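Local coordinates for protein putative laminarinase (Phanerochaete chrysosporium, PDB 2W39) that probably hydrolyses beta-1,3-linked and mixed-linked glucans such as laminarin and lichenin, as a secreted family 16 glycoside hydrolase of a white-rot fungus, at residues A1-G11 with S214-T226; A142-N154 with G161-N173. All blocks are in the same frame, centred on the assembly; numbering follows the deposited sequence.

Contact 1. Residues A1-G11 with S214-T226; sequences ATYHLEDNWVG and SGPATINTDNWGT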
loop_
_atom_site.group_PDB
_atom_site.type_symbol
_atom_site.label_atom_id
_atom_site.label_comp_id
_atom_site.label_asym_id
_atom_site.label_seq_id
_atom_site.Cartn_x
_atom_site.Cartn_y
_atom_site.Cartn_z
ATOM N N ALA A 1 -11.479 16.876 -10.643
ATOM C CA ALA A 1 -12.472 16.446 -11.670
ATOM C C ALA A 1 -13.594 15.604 -11.067
ATOM O O ALA A 1 -13.474 15.090 -9.955
ATOM C CB ALA A 1 -11.787 15.686 -12.812
ATOM N N THR A 2 -14.681 15.459 -11.816
ATOM C CA THR A 2 -15.811 14.618 -11.423
ATOM C C THR A 2 -15.623 13.211 -11.970
ATOM O O THR A 2 -15.265 13.018 -13.135
ATOM C CB THR A 2 -17.154 15.216 -11.918
ATOM O OG1 THR A 2 -17.350 16.487 -11.290
ATOM C CG2 THR A 2 -18.325 14.328 -11.573
ATOM N N TYR A 3 -15.860 12.231 -11.107
ATOM C CA TYR A 3 -15.741 10.819 -11.477
ATOM C C TYR A 3 -16.958 10.089 -10.942
ATOM O O TYR A 3 -17.651 10.577 -10.029
ATOM C CB TYR A 3 -14.471 10.178 -10.886
ATOM C CG TYR A 3 -13.164 10.815 -11.258
ATOM C CD1 TYR A 3 -12.379 10.296 -12.293
ATOM C CD2 TYR A 3 -12.662 11.904 -10.553
ATOM C CE1 TYR A 3 -11.158 10.857 -12.614
ATOM C CE2 TYR A 3 -11.435 12.467 -10.873
ATOM C CZ TYR A 3 -10.706 11.935 -11.913
ATOM O OH TYR A 3 -9.485 12.481 -12.262
ATOM N N HIS A 4 -17.179 8.889 -11.464
ATOM C CA HIS A 4 -18.334 8.084 -11.081
ATOM C C HIS A 4 -17.890 6.680 -10.742
ATOM O O HIS A 4 -16.902 6.162 -11.278
ATOM C CB HIS A 4 -19.392 8.084 -12.194
ATOM C CG HIS A 4 -19.895 9.452 -12.485
ATOM N ND1 HIS A 4 -19.346 10.263 -13.455
ATOM C CD2 HIS A 4 -20.823 10.201 -11.847
ATOM C CE1 HIS A 4 -19.960 11.440 -13.438
ATOM N NE2 HIS A 4 -20.864 11.423 -12.475
ATOM N N LEU A 5 -18.649 6.034 -9.874
ATOM C CA LEU A 5 -18.274 4.726 -9.363
ATOM C C LEU A 5 -18.067 3.724 -10.483
ATOM O O LEU A 5 -18.898 3.612 -11.400
ATOM C CB LEU A 5 -19.361 4.240 -8.411
ATOM C CG LEU A 5 -19.050 3.047 -7.537
ATOM C CD1 LEU A 5 -17.859 3.333 -6.587
ATOM C CD2 LEU A 5 -20.313 2.687 -6.758
ATOM N N GLU A 6 -16.962 2.993 -10.391
ATOM C CA GLU A 6 -16.582 1.942 -11.334
ATOM C C GLU A 6 -16.590 0.570 -10.646
ATOM O O GLU A 6 -16.997 -0.423 -11.245
ATOM C CB GLU A 6 -15.198 2.278 -11.927
ATOM C CG GLU A 6 -14.579 1.249 -12.846
ATOM C CD GLU A 6 -15.369 0.990 -14.110
ATOM O OE1 GLU A 6 -16.214 1.806 -14.510
ATOM O OE2 GLU A 6 -15.108 -0.057 -14.737
ATOM N N ASP A 7 -16.100 0.516 -9.408
ATOM C CA ASP A 7 -16.058 -0.709 -8.609
ATOM C C ASP A 7 -16.284 -0.368 -7.160
ATOM O O ASP A 7 -15.738 0.604 -6.649
ATOM C CB ASP A 7 -14.707 -1.411 -8.747
ATOM C CG ASP A 7 -14.459 -1.915 -10.144
ATOM O OD1 ASP A 7 -15.080 -2.933 -10.530
ATOM O OD2 ASP A 7 -13.649 -1.300 -10.871
ATOM N N ASN A 8 -17.082 -1.190 -6.500
ATOM C CA ASN A 8 -17.375 -1.025 -5.105
ATOM C C ASN A 8 -17.083 -2.346 -4.422
ATOM O O ASN A 8 -17.878 -3.289 -4.538
ATOM C CB ASN A 8 -18.851 -0.652 -4.921
ATOM C CG ASN A 8 -19.191 -0.350 -3.481
ATOM O OD1 ASN A 8 -18.304 -0.188 -2.641
ATOM N ND2 ASN A 8 -20.482 -0.300 -3.173
ATOM N N TRP A 9 -15.950 -2.425 -3.725
ATOM C CA TRP A 9 -15.542 -3.677 -3.119
ATOM C C TRP A 9 -15.647 -3.631 -1.607
ATOM O O TRP A 9 -14.957 -2.846 -0.950
ATOM C CB TRP A 9 -14.122 -4.015 -3.545
ATOM C CG TRP A 9 -13.893 -4.114 -5.035
ATOM C CD1 TRP A 9 -14.659 -4.773 -5.958
ATOM C CD2 TRP A 9 -12.783 -3.567 -5.754
ATOM N NE1 TRP A 9 -14.085 -4.659 -7.206
ATOM C CE2 TRP A 9 -12.927 -3.934 -7.105
ATOM C CE3 TRP A 9 -11.693 -2.772 -5.381
ATOM C CZ2 TRP A 9 -12.010 -3.556 -8.086
ATOM C CZ3 TRP A 9 -10.775 -2.413 -6.347
ATOM C CH2 TRP A 9 -10.944 -2.795 -7.691
ATOM N N VAL A 10 -16.520 -4.483 -1.076
ATOM C CA VAL A 10 -16.721 -4.633 0.360
ATOM C C VAL A 10 -16.804 -6.123 0.681
ATOM O O VAL A 10 -17.486 -6.881 -0.022
ATOM C CB VAL A 10 -18.044 -3.944 0.795
ATOM C CG1 VAL A 10 -18.349 -4.199 2.271
ATOM C CG2 VAL A 10 -17.990 -2.438 0.508
ATOM N N GLY A 11 -16.121 -6.551 1.737
ATOM C CA GLY A 11 -16.302 -7.915 2.257
ATOM C C GLY A 11 -16.072 -8.994 1.223
ATOM O O GLY A 11 -15.034 -9.028 0.569
ATOM N N SER A 214 -17.782 8.663 2.843
ATOM C CA SER A 214 -19.047 7.934 2.674
ATOM C C SER A 214 -19.191 7.154 1.382
ATOM O O SER A 214 -20.132 6.373 1.231
ATOM C CB SER A 214 -20.221 8.889 2.819
ATOM O OG SER A 214 -20.341 9.226 4.184
ATOM N N GLY A 215 -18.308 7.408 0.430
ATOM C CA GLY A 215 -18.323 6.648 -0.810
ATOM C C GLY A 215 -19.572 6.737 -1.671
ATOM O O GLY A 215 -20.064 5.712 -2.124
ATOM N N PRO A 216 -20.081 7.957 -1.931
ATOM C CA PRO A 216 -21.199 8.088 -2.862
ATOM C C PRO A 216 -20.724 7.692 -4.254
ATOM O O PRO A 216 -19.515 7.646 -4.528
ATOM C CB PRO A 216 -21.500 9.596 -2.838
ATOM C CG PRO A 216 -20.170 10.217 -2.520
ATOM C CD PRO A 216 -19.630 9.271 -1.461
ATOM N N ALA A 217 -21.666 7.462 -5.156
ATOM C CA ALA A 217 -21.296 7.010 -6.484
ATOM C C ALA A 217 -20.725 8.120 -7.375
ATOM O O ALA A 217 -20.099 7.814 -8.378
ATOM C CB ALA A 217 -22.455 6.298 -7.163
ATOM N N THR A 218 -20.953 9.390 -7.025
ATOM C CA THR A 218 -20.379 10.531 -7.750
ATOM C C THR A 218 -19.444 11.297 -6.816
ATOM O O THR A 218 -19.823 11.585 -5.670
ATOM C CB THR A 218 -21.479 11.478 -8.265
ATOM O OG1 THR A 218 -22.326 10.769 -9.174
ATOM C CG2 THR A 218 -20.878 12.662 -8.967
ATOM N N ILE A 219 -18.246 11.628 -7.300
ATOM C CA ILE A 219 -17.277 12.380 -6.511
ATOM C C ILE A 219 -16.705 13.504 -7.344
ATOM O O ILE A 219 -16.774 13.470 -8.576
ATOM C CB ILE A 219 -16.118 11.497 -5.973
ATOM C CG1 ILE A 219 -15.298 10.899 -7.132
ATOM C CG2 ILE A 219 -16.648 10.441 -5.007
ATOM C CD1 ILE A 219 -14.012 10.206 -6.694
ATOM N N ASN A 220 -16.154 14.508 -6.664
ATOM C CA ASN A 220 -15.482 15.601 -7.345
ATOM C C ASN A 220 -14.241 15.986 -6.542
ATOM O O ASN A 220 -14.343 16.556 -5.451
ATOM C CB ASN A 220 -16.439 16.794 -7.474
ATOM C CG ASN A 220 -15.817 17.978 -8.192
ATOM O OD1 ASN A 220 -14.629 17.999 -8.500
ATOM N ND2 ASN A 220 -16.643 18.979 -8.476
ATOM N N THR A 221 -13.067 15.660 -7.079
ATOM C CA THR A 221 -11.830 15.836 -6.330
ATOM C C THR A 221 -11.433 17.301 -6.181
ATOM O O THR A 221 -10.554 17.603 -5.379
ATOM C CB THR A 221 -10.665 15.034 -6.955
ATOM O OG1 THR A 221 -10.441 15.521 -8.283
ATOM C CG2 THR A 221 -10.990 13.559 -7.003
ATOM N N ASP A 222 -12.066 18.191 -6.950
ATOM C CA ASP A 222 -11.864 19.645 -6.811
ATOM C C ASP A 222 -12.139 20.112 -5.392
ATOM O O ASP A 222 -11.647 21.171 -4.978
ATOM C CB ASP A 222 -12.820 20.439 -7.733
ATOM C CG ASP A 222 -12.478 20.318 -9.208
ATOM O OD1 ASP A 222 -13.228 20.898 -10.033
ATOM O OD2 ASP A 222 -11.470 19.669 -9.559
ATOM N N ASN A 223 -12.953 19.336 -4.680
ATOM C CA ASN A 223 -13.450 19.667 -3.357
ATOM C C ASN A 223 -12.661 19.058 -2.207
ATOM O O ASN A 223 -13.061 19.178 -1.050
ATOM C CB ASN A 223 -14.925 19.252 -3.255
ATOM C CG ASN A 223 -15.816 20.035 -4.208
ATOM O OD1 ASN A 223 -15.545 21.201 -4.516
ATOM N ND2 ASN A 223 -16.878 19.399 -4.685
ATOM N N TRP A 224 -11.528 18.427 -2.515
ATOM C CA TRP A 224 -10.844 17.598 -1.530
ATOM C C TRP A 224 -9.704 18.275 -0.780
ATOM O O TRP A 224 -9.082 17.664 0.091
ATOM C CB TRP A 224 -10.332 16.346 -2.236
ATOM C CG TRP A 224 -11.432 15.391 -2.622
ATOM C CD1 TRP A 224 -12.787 15.625 -2.652
ATOM C CD2 TRP A 224 -11.249 14.052 -3.061
ATOM N NE1 TRP A 224 -13.450 14.492 -3.057
ATOM C CE2 TRP A 224 -12.529 13.512 -3.327
ATOM C CE3 TRP A 224 -10.122 13.247 -3.269
ATOM C CZ2 TRP A 224 -12.715 12.181 -3.748
ATOM C CZ3 TRP A 224 -10.301 11.942 -3.701
ATOM C CH2 TRP A 224 -11.587 11.413 -3.930
ATOM N N GLY A 225 -9.433 19.533 -1.096
ATOM C CA GLY A 225 -8.312 20.233 -0.478
ATOM C C GLY A 225 -6.966 19.766 -1.022
ATOM O O GLY A 225 -6.866 18.955 -1.946
ATOM N N THR A 226 -5.909 20.272 -0.414
ATOM C CA THR A 226 -4.560 19.993 -0.856
ATOM C C THR A 226 -4.187 18.533 -0.598
ATOM O O THR A 226 -4.425 18.015 0.492
ATOM C CB THR A 226 -3.618 20.951 -0.135
ATOM O OG1 THR A 226 -3.943 22.267 -0.575
ATOM C CG2 THR A 226 -2.166 20.647 -0.419
HETATM O O HOH W 1 -15.036 18.667 -11.564
#
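The N-terminal amino group of Ala1 is gripped by two side chains of the 214-226 segment. Ala1 N donates a hydrogen bond to Thr221 OG1 at 2.9 Å. It also forms a salt bridge with Asp222 OD2, 3.0 Å away, approaching from above the carboxylate plane. Thr221 OG1 is also hydrogen-bonded to Glu190, whose other carboxylate oxygen takes Tyr3 OH, and this ties the chain start to strand 185-191. Asn220 holds the turn that presents these groups. Its CG stands trans to the main-chain nitrogen (chi1 -179°), and with chi2 near zero OD1 is turned to accept from Asp222 N at 3.0 Å, an Asx turn. The same OD1 accepts from a water, 3.2 Å away, that also bonds Thr2 OG1. Replacing Asn220 with a leucine would leave Asp222 N without this acceptor and would probably loosen the turn, freeing the Asp222 carboxylate to drift from the N terminus.

Thr2, His4 and Thr218 share a face with Asn220. His4 and Thr218 run side by side, with Thr218 OG1 at the edge of the imidazole, 3.1 Å from His4 CD2. On the other face, Ile219 has CG1 wedged between its own N and carbonyl carbon (chi1 63°), which sets CG1 3.9 Å from Tyr3 CB; both side chains also pack on Val84 and Tyr297. Beyond them Leu5 N donates to Ala217 O at 2.7 Å, where the two CB atoms, Leu5 and Ala217, touch.

Tyr3 and Ile219 exchange both backbone bonds as a hydrogen-bonded pair, between the non-hydrogen-bonded pairs Thr2-Asn220 and His4-Thr218. This is regular antiparallel pairing, here laying a short strand against the N-terminal strand in one sheet of the GH16 beta-sandwich.

Contact 2. Residues A142-N154 with G161-N173; sequences ASRTMTGHATNNN and GNTGCGVQAPTAN. With LGC (D-glucono-1,5-lactone), chain D.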
loop_
_atom_site.group_PDB
_atom_site.type_symbol
_atom_site.label_atom_id
_atom_site.label_comp_id
_atom_site.label_asym_id
_atom_site.label_seq_id
_atom_site.Cartn_x
_atom_site.Cartn_y
_atom_site.Cartn_z
ATOM N N ALA A 142 11.213 20.563 -6.944
ATOM C CA ALA A 142 11.584 20.686 -5.539
ATOM C C ALA A 142 10.427 21.196 -4.675
ATOM O O ALA A 142 10.288 20.791 -3.522
ATOM C CB ALA A 142 12.790 21.609 -5.391
ATOM N N SER A 143 9.610 22.074 -5.248
ATOM C CA SER A 143 8.480 22.654 -4.540
ATOM C C SER A 143 7.212 22.438 -5.345
ATOM O O SER A 143 7.144 22.801 -6.515
ATOM C CB SER A 143 8.721 24.154 -4.306
ATOM O OG SER A 143 7.658 24.746 -3.574
ATOM N N ARG A 144 6.201 21.844 -4.711
ATOM C CA ARG A 144 4.873 21.766 -5.288
ATOM C C ARG A 144 3.860 21.622 -4.167
ATOM O O ARG A 144 4.190 21.217 -3.055
ATOM C CB ARG A 144 4.770 20.629 -6.329
ATOM C CG ARG A 144 4.795 19.197 -5.779
ATOM C CD ARG A 144 6.190 18.637 -5.567
ATOM N NE ARG A 144 6.084 17.182 -5.445
ATOM C CZ ARG A 144 7.091 16.353 -5.191
ATOM N NH1 ARG A 144 8.341 16.810 -5.065
ATOM N NH2 ARG A 144 6.838 15.048 -5.083
ATOM N N THR A 145 2.621 21.958 -4.471
ATOM C CA THR A 145 1.606 22.079 -3.444
ATOM C C THR A 145 1.127 20.718 -2.926
ATOM O O THR A 145 0.435 19.963 -3.628
ATOM C CB THR A 145 0.464 22.968 -3.953
ATOM O OG1 THR A 145 0.989 24.289 -4.076
ATOM C CG2 THR A 145 -0.689 23.003 -2.983
ATOM N N MET A 146 1.472 20.455 -1.667
ATOM C CA MET A 146 1.089 19.224 -0.977
ATOM C C MET A 146 1.379 19.432 0.492
ATOM O O MET A 146 2.126 20.353 0.855
ATOM C CB MET A 146 1.874 18.027 -1.521
ATOM C CG MET A 146 3.376 18.122 -1.307
ATOM S SD MET A 146 4.205 16.863 -2.271
ATOM C CE MET A 146 5.912 17.152 -1.806
ATOM N N THR A 147 0.796 18.603 1.353
ATOM C CA THR A 147 1.069 18.722 2.788
ATOM C C THR A 147 2.265 17.894 3.260
ATOM O O THR A 147 2.837 18.162 4.323
ATOM C CB THR A 147 -0.146 18.350 3.628
ATOM O OG1 THR A 147 -0.382 16.954 3.448
ATOM C CG2 THR A 147 -1.384 19.143 3.225
ATOM N N GLY A 148 2.659 16.903 2.474
ATOM C CA GLY A 148 3.790 16.055 2.816
ATOM C C GLY A 148 5.138 16.622 2.401
ATOM O O GLY A 148 5.239 17.702 1.793
ATOM N N HIS A 149 6.178 15.847 2.684
ATOM C CA HIS A 149 7.564 16.273 2.512
ATOM C C HIS A 149 8.268 15.339 1.531
ATOM O O HIS A 149 8.370 14.141 1.782
ATOM C CB HIS A 149 8.274 16.247 3.880
ATOM C CG HIS A 149 9.763 16.296 3.791
ATOM N ND1 HIS A 149 10.451 17.468 3.573
ATOM C CD2 HIS A 149 10.697 15.320 3.886
ATOM C CE1 HIS A 149 11.747 17.215 3.535
ATOM N NE2 HIS A 149 11.924 15.919 3.720
ATOM N N ALA A 150 8.772 15.877 0.420
ATOM C CA ALA A 150 9.475 15.073 -0.576
ATOM C C ALA A 150 10.803 14.573 -0.023
ATOM O O ALA A 150 11.511 15.324 0.664
ATOM C CB ALA A 150 9.710 15.891 -1.830
ATOM N N THR A 151 11.154 13.322 -0.339
ATOM C CA THR A 151 12.435 12.727 0.102
ATOM C C THR A 151 13.461 12.418 -0.995
ATOM O O THR A 151 14.672 12.416 -0.751
ATOM C CB THR A 151 12.216 11.439 0.860
ATOM O OG1 THR A 151 11.443 10.561 0.036
ATOM C CG2 THR A 151 11.488 11.715 2.160
ATOM N N ASN A 152 12.966 12.092 -2.178
ATOM C CA ASN A 152 13.778 11.867 -3.369
ATOM C C ASN A 152 12.913 12.333 -4.527
ATOM O O ASN A 152 11.729 11.984 -4.576
ATOM C CB ASN A 152 14.107 10.377 -3.559
ATOM C CG ASN A 152 14.849 9.762 -2.369
ATOM O OD1 ASN A 152 14.329 8.871 -1.691
ATOM N ND2 ASN A 152 16.065 10.236 -2.117
ATOM N N ASN A 153 13.474 13.115 -5.448
ATOM C CA ASN A 153 12.690 13.674 -6.547
ATOM C C ASN A 153 12.986 13.084 -7.919
ATOM O O ASN A 153 12.520 13.607 -8.917
ATOM C CB ASN A 153 12.772 15.201 -6.544
ATOM C CG ASN A 153 11.942 15.814 -5.431
ATOM O OD1 ASN A 153 10.843 15.340 -5.129
ATOM N ND2 ASN A 153 12.446 16.877 -4.830
ATOM N N ASN A 154 13.767 12.013 -7.973
ATOM C CA ASN A 154 13.960 11.288 -9.225
ATOM C C ASN A 154 13.197 9.981 -9.149
ATOM O O ASN A 154 13.494 9.166 -8.288
ATOM C CB ASN A 154 15.450 11.039 -9.452
ATOM C CG ASN A 154 15.722 10.266 -10.719
ATOM O OD1 ASN A 154 14.839 10.051 -11.553
ATOM N ND2 ASN A 154 16.976 9.842 -10.879
ATOM N N GLY A 161 18.167 4.161 -7.651
ATOM C CA GLY A 161 18.483 3.001 -6.810
ATOM C C GLY A 161 17.218 2.266 -6.407
ATOM O O GLY A 161 17.143 1.661 -5.335
ATOM N N ASN A 162 16.174 2.274 -7.201
ATOM C CA ASN A 162 14.822 1.850 -6.831
ATOM C C ASN A 162 14.423 2.492 -5.566
ATOM O O ASN A 162 13.598 1.928 -4.910
ATOM C CB ASN A 162 14.498 0.292 -6.781
ATOM C CG ASN A 162 12.946 -0.004 -6.859
ATOM O OD1 ASN A 162 12.277 0.716 -7.472
ATOM N ND2 ASN A 162 12.423 -1.036 -6.196
ATOM N N THR A 163 14.811 3.749 -5.334
ATOM C CA THR A 163 14.084 4.356 -4.222
ATOM C C THR A 163 12.732 4.861 -4.738
ATOM O O THR A 163 11.783 4.971 -3.963
ATOM C CB THR A 163 14.794 5.561 -3.589
ATOM O OG1 THR A 163 14.935 6.598 -4.560
ATOM C CG2 THR A 163 16.161 5.174 -3.041
ATOM N N GLY A 164 12.664 5.201 -6.029
ATOM C CA GLY A 164 11.517 5.968 -6.542
ATOM C C GLY A 164 11.551 7.409 -6.047
ATOM O O GLY A 164 12.460 7.801 -5.291
ATOM N N CYS A 165 10.556 8.201 -6.459
ATOM C CA CYS A 165 10.403 9.562 -5.947
ATOM C C CYS A 165 9.309 9.551 -4.887
ATOM O O CYS A 165 8.163 9.213 -5.172
ATOM C CB CYS A 165 10.057 10.547 -7.059
ATOM S SG CYS A 165 8.605 10.070 -8.051
ATOM N N GLY A 166 9.705 9.851 -3.657
ATOM C CA GLY A 166 8.860 9.643 -2.481
ATOM C C GLY A 166 8.428 10.918 -1.791
ATOM O O GLY A 166 9.094 11.956 -1.894
ATOM N N VAL A 167 7.334 10.805 -1.049
ATOM C CA VAL A 167 6.818 11.860 -0.204
ATOM C C VAL A 167 6.425 11.213 1.114
ATOM O O VAL A 167 5.738 10.183 1.128
ATOM C CB VAL A 167 5.575 12.535 -0.833
ATOM C CG1 VAL A 167 4.958 13.573 0.120
ATOM C CG2 VAL A 167 5.933 13.193 -2.171
ATOM N N GLN A 168 6.850 11.825 2.220
ATOM C CA GLN A 168 6.479 11.384 3.566
ATOM C C GLN A 168 5.240 12.141 4.045
ATOM O O GLN A 168 5.205 13.374 3.975
ATOM C CB GLN A 168 7.637 11.646 4.539
ATOM C CG GLN A 168 8.947 10.964 4.168
ATOM C CD GLN A 168 9.011 9.524 4.623
ATOM O OE1 GLN A 168 9.067 8.601 3.802
ATOM N NE2 GLN A 168 9.015 9.318 5.942
ATOM N N ALA A 169 4.231 11.423 4.542
ATOM C CA ALA A 169 3.058 12.075 5.131
ATOM C C ALA A 169 3.453 12.917 6.348
ATOM O O ALA A 169 4.436 12.598 7.026
ATOM C CB ALA A 169 2.015 11.063 5.520
ATOM N N PRO A 170 2.705 13.998 6.626
ATOM C CA PRO A 170 3.112 14.904 7.701
ATOM C C PRO A 170 2.775 14.454 9.105
ATOM O O PRO A 170 3.285 15.064 10.054
ATOM C CB PRO A 170 2.346 16.190 7.372
ATOM C CG PRO A 170 1.116 15.704 6.652
ATOM C CD PRO A 170 1.581 14.545 5.840
ATOM N N THR A 171 1.899 13.466 9.266
ATOM C CA THR A 171 1.484 13.050 10.616
ATOM C C THR A 171 1.853 11.610 10.929
ATOM O O THR A 171 1.877 10.737 10.054
ATOM C CB THR A 171 -0.028 13.237 10.874
ATOM O OG1 THR A 171 -0.771 12.342 10.039
ATOM C CG2 THR A 171 -0.471 14.697 10.641
ATOM N N ALA A 172 2.100 11.346 12.212
ATOM C CA ALA A 172 2.416 9.998 12.673
ATOM C C ALA A 172 1.274 9.018 12.414
ATOM O O ALA A 172 1.519 7.849 12.083
ATOM C CB ALA A 172 2.774 10.002 14.135
ATOM N N ASN A 173 0.038 9.490 12.554
ATOM C CA ASN A 173 -1.119 8.612 12.460
ATOM C C ASN A 173 -1.457 8.211 11.027
ATOM O O ASN A 173 -2.441 7.529 10.792
ATOM C CB ASN A 173 -2.324 9.189 13.213
ATOM C CG ASN A 173 -2.878 10.461 12.576
ATOM O OD1 ASN A 173 -2.516 10.834 11.451
ATOM N ND2 ASN A 173 -3.768 11.135 13.299
HETATM C C1 LGC D . 8.073 -0.846 -4.013
HETATM C C2 LGC D . 8.751 -1.847 -4.900
HETATM O O5 LGC D . 6.784 -1.096 -3.370
HETATM O O1 LGC D . 8.615 0.227 -3.798
HETATM O O2 LGC D . 9.079 -1.253 -6.171
HETATM C C3 LGC D . 7.888 -3.103 -5.065
HETATM O O3 LGC D . 8.703 -4.204 -5.501
HETATM C C4 LGC D . 7.191 -3.439 -3.747
HETATM O O4 LGC D . 6.599 -4.733 -3.788
HETATM C C5 LGC D . 6.133 -2.366 -3.517
HETATM C C6 LGC D . 5.242 -2.576 -2.296
HETATM O O6 LGC D . 5.997 -2.736 -1.086
HETATM O O HOH W 2 8.951 13.244 -4.548
HETATM O O HOH W 3 9.547 8.965 1.087
HETATM O O HOH W 4 11.786 7.766 -2.266
#
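Val167 packs against Gly148, His149, Arg144 and Met146 through its two methyls, while CB only skirts His149 O at 4.2 Å. The valine CG1 is trans to the backbone N (chi1 175°), and from there it reaches 3.6 Å from His149 N and touches the carbonyl carbon of Gly148. A side chain on Gly148 would run into that methyl and into Gln168 O, so glycine suits the spot. CG2 branches the other way, to 3.6 Å from Arg144 NH2 and 4.0 Å from Met146 CE, the valine and methionine meeting tip to tip.

Met146 CE lies over the centre of the Arg144 guanidinium, 3.6 Å above its plane, and the edge of that group does the polar work. NE donates to Phe230 O. NH1 bonds Asn153 OD1 at 2.9 Å, the oxygen near the guanidinium plane, as well as Pro141 O; NH2 donates to a water at 2.8 Å that lies close to Gly166 O. These bonds fix the rotation of the flat group.

Strands 149-152 and 165-168 run antiparallel at the end of the mixed sheet of the GH16 beta-sandwich, with 165-168 in turn paired to 129-133. His149 and Gln168 exchange both backbone bonds, and Thr151 N donates to Gly166 O. Past the corner at Thr151 the pairing frays: Gly166 N to Asn152 O is a weak bond, though the Cys155-Cys165 disulfide ties the two sides together nearby. At the sugar-binding end Asn162 is modelled in two conformers; in one of them its ND2 comes within 3.4 Å of the lactone O2, a weak bond that is doubtful for that reason, with OD1 hydrogen-bonded to His133.

In the fold
From the N terminus the chain enters contact 1 at once. Strand 2-9 then waits some 200 residues for 218-220 to return along one side, and it also pairs with the C-terminal strand 288-297, so contact 1 brings the chain start into one sheet. Within that long excursion lies the much shorter loop of contact 2, where 142-154 and 161-173 come back on each other around helix 157-160 and pair at the end of the second sheet, with the loop at Asn162 reaching the bound sugar. The two loops nest and do not cross. Although their centres are about 24 Å apart, the contacts meet where Thr226 packs against Thr145 and Met146.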